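PDB 4P1L: TRAP dicarboxylate transporter, DctP subunit from Chromohalobacter salexigens, which binds D-glucuronate and probably delivers it to the membrane permease of a tripartite ATP-independent periplasmic (TRAP) transport system. Local coordinates for residues N100-L104 against N171-V175; L164-N170 against N184-Y190. All blocks are in the same frame, centred on the assembly; numbering follows the deposited sequence.

Contact 1 of 2, residues N100-L104 against N171-V175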
# COMPACT_ATOMS: atom_id res chain seq x y z
N ASN A 100 7.07 -4.03 -8.80
CA ASN A 100 7.74 -4.83 -7.76
C ASN A 100 8.90 -4.10 -7.10
O ASN A 100 9.27 -4.42 -5.97
CB ASN A 100 8.28 -6.15 -8.31
CG ASN A 100 7.23 -7.22 -8.33
OD1 ASN A 100 6.59 -7.49 -7.32
ND2 ASN A 100 7.01 -7.81 -9.51
N VAL A 101 9.46 -3.11 -7.78
CA VAL A 101 10.57 -2.36 -7.19
C VAL A 101 10.13 -1.72 -5.88
O VAL A 101 10.92 -1.65 -4.93
CB VAL A 101 11.07 -1.27 -8.17
CG1 VAL A 101 12.06 -0.33 -7.48
CG2 VAL A 101 11.74 -1.93 -9.38
N LEU A 102 8.87 -1.30 -5.81
CA LEU A 102 8.33 -0.62 -4.64
C LEU A 102 8.16 -1.55 -3.45
O LEU A 102 8.00 -1.10 -2.33
CB LEU A 102 6.98 0.02 -4.98
CG LEU A 102 7.05 1.05 -6.09
CD1 LEU A 102 5.61 1.49 -6.47
CD2 LEU A 102 7.94 2.23 -5.73
N SER A 103 8.19 -2.85 -3.72
CA SER A 103 8.06 -3.87 -2.66
C SER A 103 9.41 -4.38 -2.20
O SER A 103 9.47 -5.30 -1.39
CB SER A 103 7.20 -5.03 -3.16
OG SER A 103 5.85 -4.63 -3.24
N LEU A 104 10.49 -3.80 -2.70
CA LEU A 104 11.78 -4.14 -2.12
C LEU A 104 11.86 -3.54 -0.72
O LEU A 104 11.64 -2.33 -0.55
CB LEU A 104 12.93 -3.67 -3.04
CG LEU A 104 13.10 -4.40 -4.38
CD1 LEU A 104 14.00 -3.63 -5.36
CD2 LEU A 104 13.68 -5.82 -4.15
N ASN A 171 2.54 -11.18 -2.60
CA ASN A 171 3.68 -10.87 -3.42
C ASN A 171 4.83 -11.72 -2.87
O ASN A 171 5.12 -11.69 -1.67
CB ASN A 171 3.99 -9.39 -3.35
CG ASN A 171 5.09 -8.97 -4.30
OD1 ASN A 171 6.06 -9.69 -4.53
ND2 ASN A 171 4.93 -7.79 -4.87
N ASP A 172 5.44 -12.52 -3.73
CA ASP A 172 6.47 -13.46 -3.30
C ASP A 172 7.61 -12.74 -2.57
O ASP A 172 8.28 -13.33 -1.72
CB ASP A 172 7.07 -14.21 -4.50
CG ASP A 172 6.11 -15.22 -5.12
OD1 ASP A 172 5.03 -15.46 -4.55
OD2 ASP A 172 6.47 -15.79 -6.17
N LEU A 173 7.86 -11.48 -2.92
CA LEU A 173 8.91 -10.71 -2.28
C LEU A 173 8.72 -10.65 -0.76
O LEU A 173 9.72 -10.64 -0.02
CB LEU A 173 9.01 -9.28 -2.81
CG LEU A 173 9.71 -9.13 -4.16
CD1 LEU A 173 9.64 -7.70 -4.68
CD2 LEU A 173 11.17 -9.56 -4.06
N TYR A 174 7.47 -10.58 -0.33
CA TYR A 174 7.15 -10.52 1.12
C TYR A 174 7.44 -11.83 1.85
O TYR A 174 7.80 -11.82 3.00
CB TYR A 174 5.69 -10.11 1.35
CG TYR A 174 5.28 -8.83 0.64
CD1 TYR A 174 6.21 -7.82 0.43
CD2 TYR A 174 3.99 -8.67 0.17
CE1 TYR A 174 5.84 -6.64 -0.24
CE2 TYR A 174 3.62 -7.52 -0.51
CZ TYR A 174 4.54 -6.51 -0.72
OH TYR A 174 4.15 -5.36 -1.38
N VAL A 175 7.23 -12.96 1.18
CA VAL A 175 7.62 -14.24 1.78
C VAL A 175 9.15 -14.30 1.90
O VAL A 175 9.71 -14.70 2.93
CB VAL A 175 7.07 -15.41 0.96
CG1 VAL A 175 7.56 -16.76 1.52
CG2 VAL A 175 5.56 -15.34 0.91
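The N-terminal end of helix 172-181 meets the loop between strand 84-88 and helix 111-118 here, and the joint is built on an N-cap: Asn-171 caps the helix and reaches across to Asn-100 with the same side chain. Its two amide atoms divide the work. OD1 accepts from the backbone N of Leu-173 at 3.0 Å, the capping bond, while ND2 donates to OD1 of Asn-100, also at 3.0 Å. That second bond runs nearly along the Asn-100 C=O axis, at a C=O...N angle of 173°, and the two amide planes stand 77° apart. With CG of Asn-171 anti to its own backbone N (chi1 -174°), the amide is carried out toward the loop. ND2 also donates to the carbonyl O of Gly-90, so both amide atoms are engaged and the amide is held against turning.

A second polar link joins OG of Ser-103 to OH of Tyr-174, only 2.6 Å apart, and either hydroxyl could be the donor. Ser-103 CB packs beside the phenol, 3.6 Å from CE1 of Tyr-174, and CG of Asn-171 lies over one face of that ring, toward its rim.

Leu-173 supplies the apolar part. Its CD1 sits 3.5 Å from the backbone O of Asn-100 and 3.9 Å from CB of Ser-103, with CD2 of Leu-104 more loosely alongside. Helix 301-310 packs against this patch, Ile-303 on Leu-173 and Tyr-304 on Leu-104. The whole is a buried junction, near the sugar site but not part of it, where a loop leaving one sheet is fastened to a helix start by an asparagine N-cap whose amide also bonds the loop.

Contact 2 of 2, residues L164-N170 against N184-Y190; sequences LKVRVMN and NATPMAY. With BDP (beta-D-glucopyranuronic acid), chain C.
Strands 165-168 and 184-187 are the two parallel strands of a beta-alpha-beta unit; Arg-167 of the first strand and Tyr-190, just beyond the second, reach into the glucuronate pocket. The pairing is regular: Val-166 N donates to Asn-184 O at 2.9 Å, Thr-186 N to Val-166 O, and Val-168 N to Thr-186 O. On one face, CG2 of Val-168 approaches CB of Ala-185, with Ile-178 of the connecting helix touching both.

Arg-167 lies on the other face. A bend at chi2 (-93°) turns its guanidinium alongside the chain after the second strand, where NE, at 2.9 Å, and NH2 both donate to the backbone O of Met-188, which lies close to the guanidinium plane. The sugar carboxylate takes the adjoining edge: NH1 reaches BDP O6A at 2.8 Å and NH2 reaches O6B at 2.9 Å, both almost straight (178° and 175°). The Met-188 carbonyl thus fixes the rotation of the group that reads the ligand. A methionine in place of Arg-167 would probably leave the carboxylate without this two-pronged charged partner and the Met-188 carbonyl without both donors.

Tyr-190 lays one ring face against the sugar, C5 of BDP 3.8 Å above its plane, while the selenium SE of Met-169, a selenomethionine, packs 3.5 Å from BDP C6. Arg-146 also bonds the ligand. An arginine holding the ligand carboxylate with two N-H bonds is characteristic of TRAP solute-binding proteins.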
# COMPACT_ATOMS: atom_id res chain seq x y z
N LEU A 164 7.85 -17.23 14.28
CA LEU A 164 6.61 -16.54 14.00
C LEU A 164 6.11 -16.87 12.60
O LEU A 164 6.86 -16.83 11.63
CB LEU A 164 6.75 -15.03 14.16
CG LEU A 164 7.20 -14.49 15.53
CD1 LEU A 164 7.31 -12.97 15.49
CD2 LEU A 164 6.25 -14.91 16.61
N LYS A 165 4.83 -17.21 12.52
CA LYS A 165 4.15 -17.35 11.26
C LYS A 165 3.42 -16.03 11.00
O LYS A 165 2.47 -15.68 11.72
CB LYS A 165 3.16 -18.51 11.32
CG LYS A 165 2.43 -18.81 10.01
CD LYS A 165 1.91 -20.24 10.03
CE LYS A 165 1.26 -20.63 8.72
NZ LYS A 165 -0.14 -20.11 8.66
N VAL A 166 3.89 -15.32 9.98
CA VAL A 166 3.44 -13.96 9.70
C VAL A 166 2.70 -13.90 8.36
O VAL A 166 3.21 -14.33 7.31
CB VAL A 166 4.63 -12.97 9.64
CG1 VAL A 166 4.12 -11.51 9.55
CG2 VAL A 166 5.58 -13.15 10.83
N ARG A 167 1.49 -13.37 8.42
CA ARG A 167 0.72 -13.10 7.21
C ARG A 167 1.35 -11.96 6.44
O ARG A 167 1.81 -10.97 7.02
CB ARG A 167 -0.73 -12.72 7.55
CG ARG A 167 -1.55 -12.37 6.35
CD ARG A 167 -1.54 -10.87 6.07
NE ARG A 167 -2.35 -10.50 4.90
CZ ARG A 167 -2.52 -9.26 4.49
NH1 ARG A 167 -1.93 -8.24 5.14
NH2 ARG A 167 -3.26 -9.01 3.42
N VAL A 168 1.37 -12.12 5.12
CA VAL A 168 1.79 -11.07 4.20
C VAL A 168 0.76 -10.96 3.08
O VAL A 168 -0.12 -11.82 2.93
CB VAL A 168 3.19 -11.35 3.60
CG1 VAL A 168 4.24 -11.25 4.67
CG2 VAL A 168 3.24 -12.70 2.89
N MSE A 169 0.86 -9.88 2.32
CA MSE A 169 0.06 -9.72 1.12
C MSE A 169 0.61 -10.69 0.07
O MSE A 169 1.69 -11.28 0.27
CB MSE A 169 0.14 -8.28 0.63
CG MSE A 169 -0.53 -7.29 1.58
SE MSE A 169 -0.66 -5.48 0.86
CE MSE A 169 1.22 -5.04 0.87
N ASN A 170 -0.09 -10.81 -1.05
CA ASN A 170 0.29 -11.82 -2.05
C ASN A 170 1.29 -11.27 -3.05
O ASN A 170 0.95 -10.91 -4.17
CB ASN A 170 -0.93 -12.44 -2.76
CG ASN A 170 -0.58 -13.74 -3.49
OD1 ASN A 170 0.38 -14.45 -3.12
ND2 ASN A 170 -1.33 -14.06 -4.55
N ASN A 184 8.50 -17.41 9.15
CA ASN A 184 7.87 -18.02 8.00
C ASN A 184 6.61 -17.24 7.69
O ASN A 184 6.06 -16.56 8.56
CB ASN A 184 7.63 -19.52 8.21
CG ASN A 184 6.58 -19.82 9.24
OD1 ASN A 184 5.39 -19.96 8.93
ND2 ASN A 184 7.01 -19.95 10.49
N ALA A 185 6.19 -17.26 6.44
CA ALA A 185 5.17 -16.35 5.98
C ALA A 185 4.01 -17.08 5.31
O ALA A 185 4.14 -18.22 4.85
CB ALA A 185 5.77 -15.35 5.00
N THR A 186 2.87 -16.41 5.22
CA THR A 186 1.75 -16.99 4.52
C THR A 186 0.91 -15.86 3.93
O THR A 186 0.52 -14.94 4.63
CB THR A 186 0.91 -17.88 5.44
OG1 THR A 186 -0.17 -18.46 4.68
CG2 THR A 186 0.34 -17.11 6.57
N PRO A 187 0.68 -15.92 2.61
CA PRO A 187 -0.09 -14.90 1.91
C PRO A 187 -1.56 -15.08 2.21
O PRO A 187 -2.04 -16.21 2.25
CB PRO A 187 0.24 -15.19 0.43
CG PRO A 187 0.52 -16.64 0.39
CD PRO A 187 1.21 -16.95 1.69
N MSE A 188 -2.28 -13.98 2.43
CA MSE A 188 -3.69 -14.06 2.81
C MSE A 188 -4.40 -12.73 2.54
O MSE A 188 -3.81 -11.66 2.72
CB MSE A 188 -3.76 -14.40 4.30
CG MSE A 188 -5.12 -14.62 4.85
SE MSE A 188 -5.04 -14.93 6.81
CE MSE A 188 -3.65 -16.23 6.87
N ALA A 189 -5.66 -12.81 2.13
CA ALA A 189 -6.55 -11.64 1.98
C ALA A 189 -6.62 -10.86 3.28
O ALA A 189 -6.75 -11.42 4.35
CB ALA A 189 -7.94 -12.06 1.56
N TYR A 190 -6.53 -9.54 3.16
CA TYR A 190 -6.57 -8.62 4.31
C TYR A 190 -7.75 -8.91 5.26
O TYR A 190 -7.58 -8.92 6.49
CB TYR A 190 -6.62 -7.19 3.76
CG TYR A 190 -6.57 -6.06 4.75
CD1 TYR A 190 -5.61 -6.01 5.75
CD2 TYR A 190 -7.47 -5.00 4.66
CE1 TYR A 190 -5.57 -4.97 6.65
CE2 TYR A 190 -7.43 -3.95 5.55
CZ TYR A 190 -6.48 -3.94 6.54
OH TYR A 190 -6.42 -2.90 7.44
C1 BDP C . -2.99 -1.66 3.80
C2 BDP C . -3.28 -1.21 2.37
C3 BDP C . -4.39 -2.02 1.82
C4 BDP C . -3.96 -3.46 1.86
C5 BDP C . -3.61 -3.89 3.31
C6 BDP C . -3.13 -5.34 3.39
O2 BDP C . -3.67 0.15 2.46
O3 BDP C . -4.52 -1.63 0.36
O4 BDP C . -5.00 -4.30 1.34
O5 BDP C . -2.62 -3.05 3.81
O6A BDP C . -2.25 -5.59 4.28
O1 BDP C . -1.92 -0.94 4.31
O6B BDP C . -3.65 -6.21 2.67
O HOH W 1 -3.09 -10.53 -0.13

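The two contacts lie with their centres 13 Å apart and share one beta-alpha-beta unit, strand 165-168, helix 172-181 and strand 184-187. Along the chain the order is 100-104, 164-170, 171-175, 184-190, so the segments alternate: the helix start used in contact 1 follows directly on the first segment of contact 2 and precedes its second. They also touch, CB of Tyr-174 lying 3.6 Å from CB of Val-168, and CA of Val-175 packing on Ala-185. Contact 2 faces the bound sugar near the C-terminal ends of the strands, while contact 1 ties the same unit to the loop after strand 84-88, linking the unit that carries Arg-167 and Tyr-190 to a part of the chain distant in sequence.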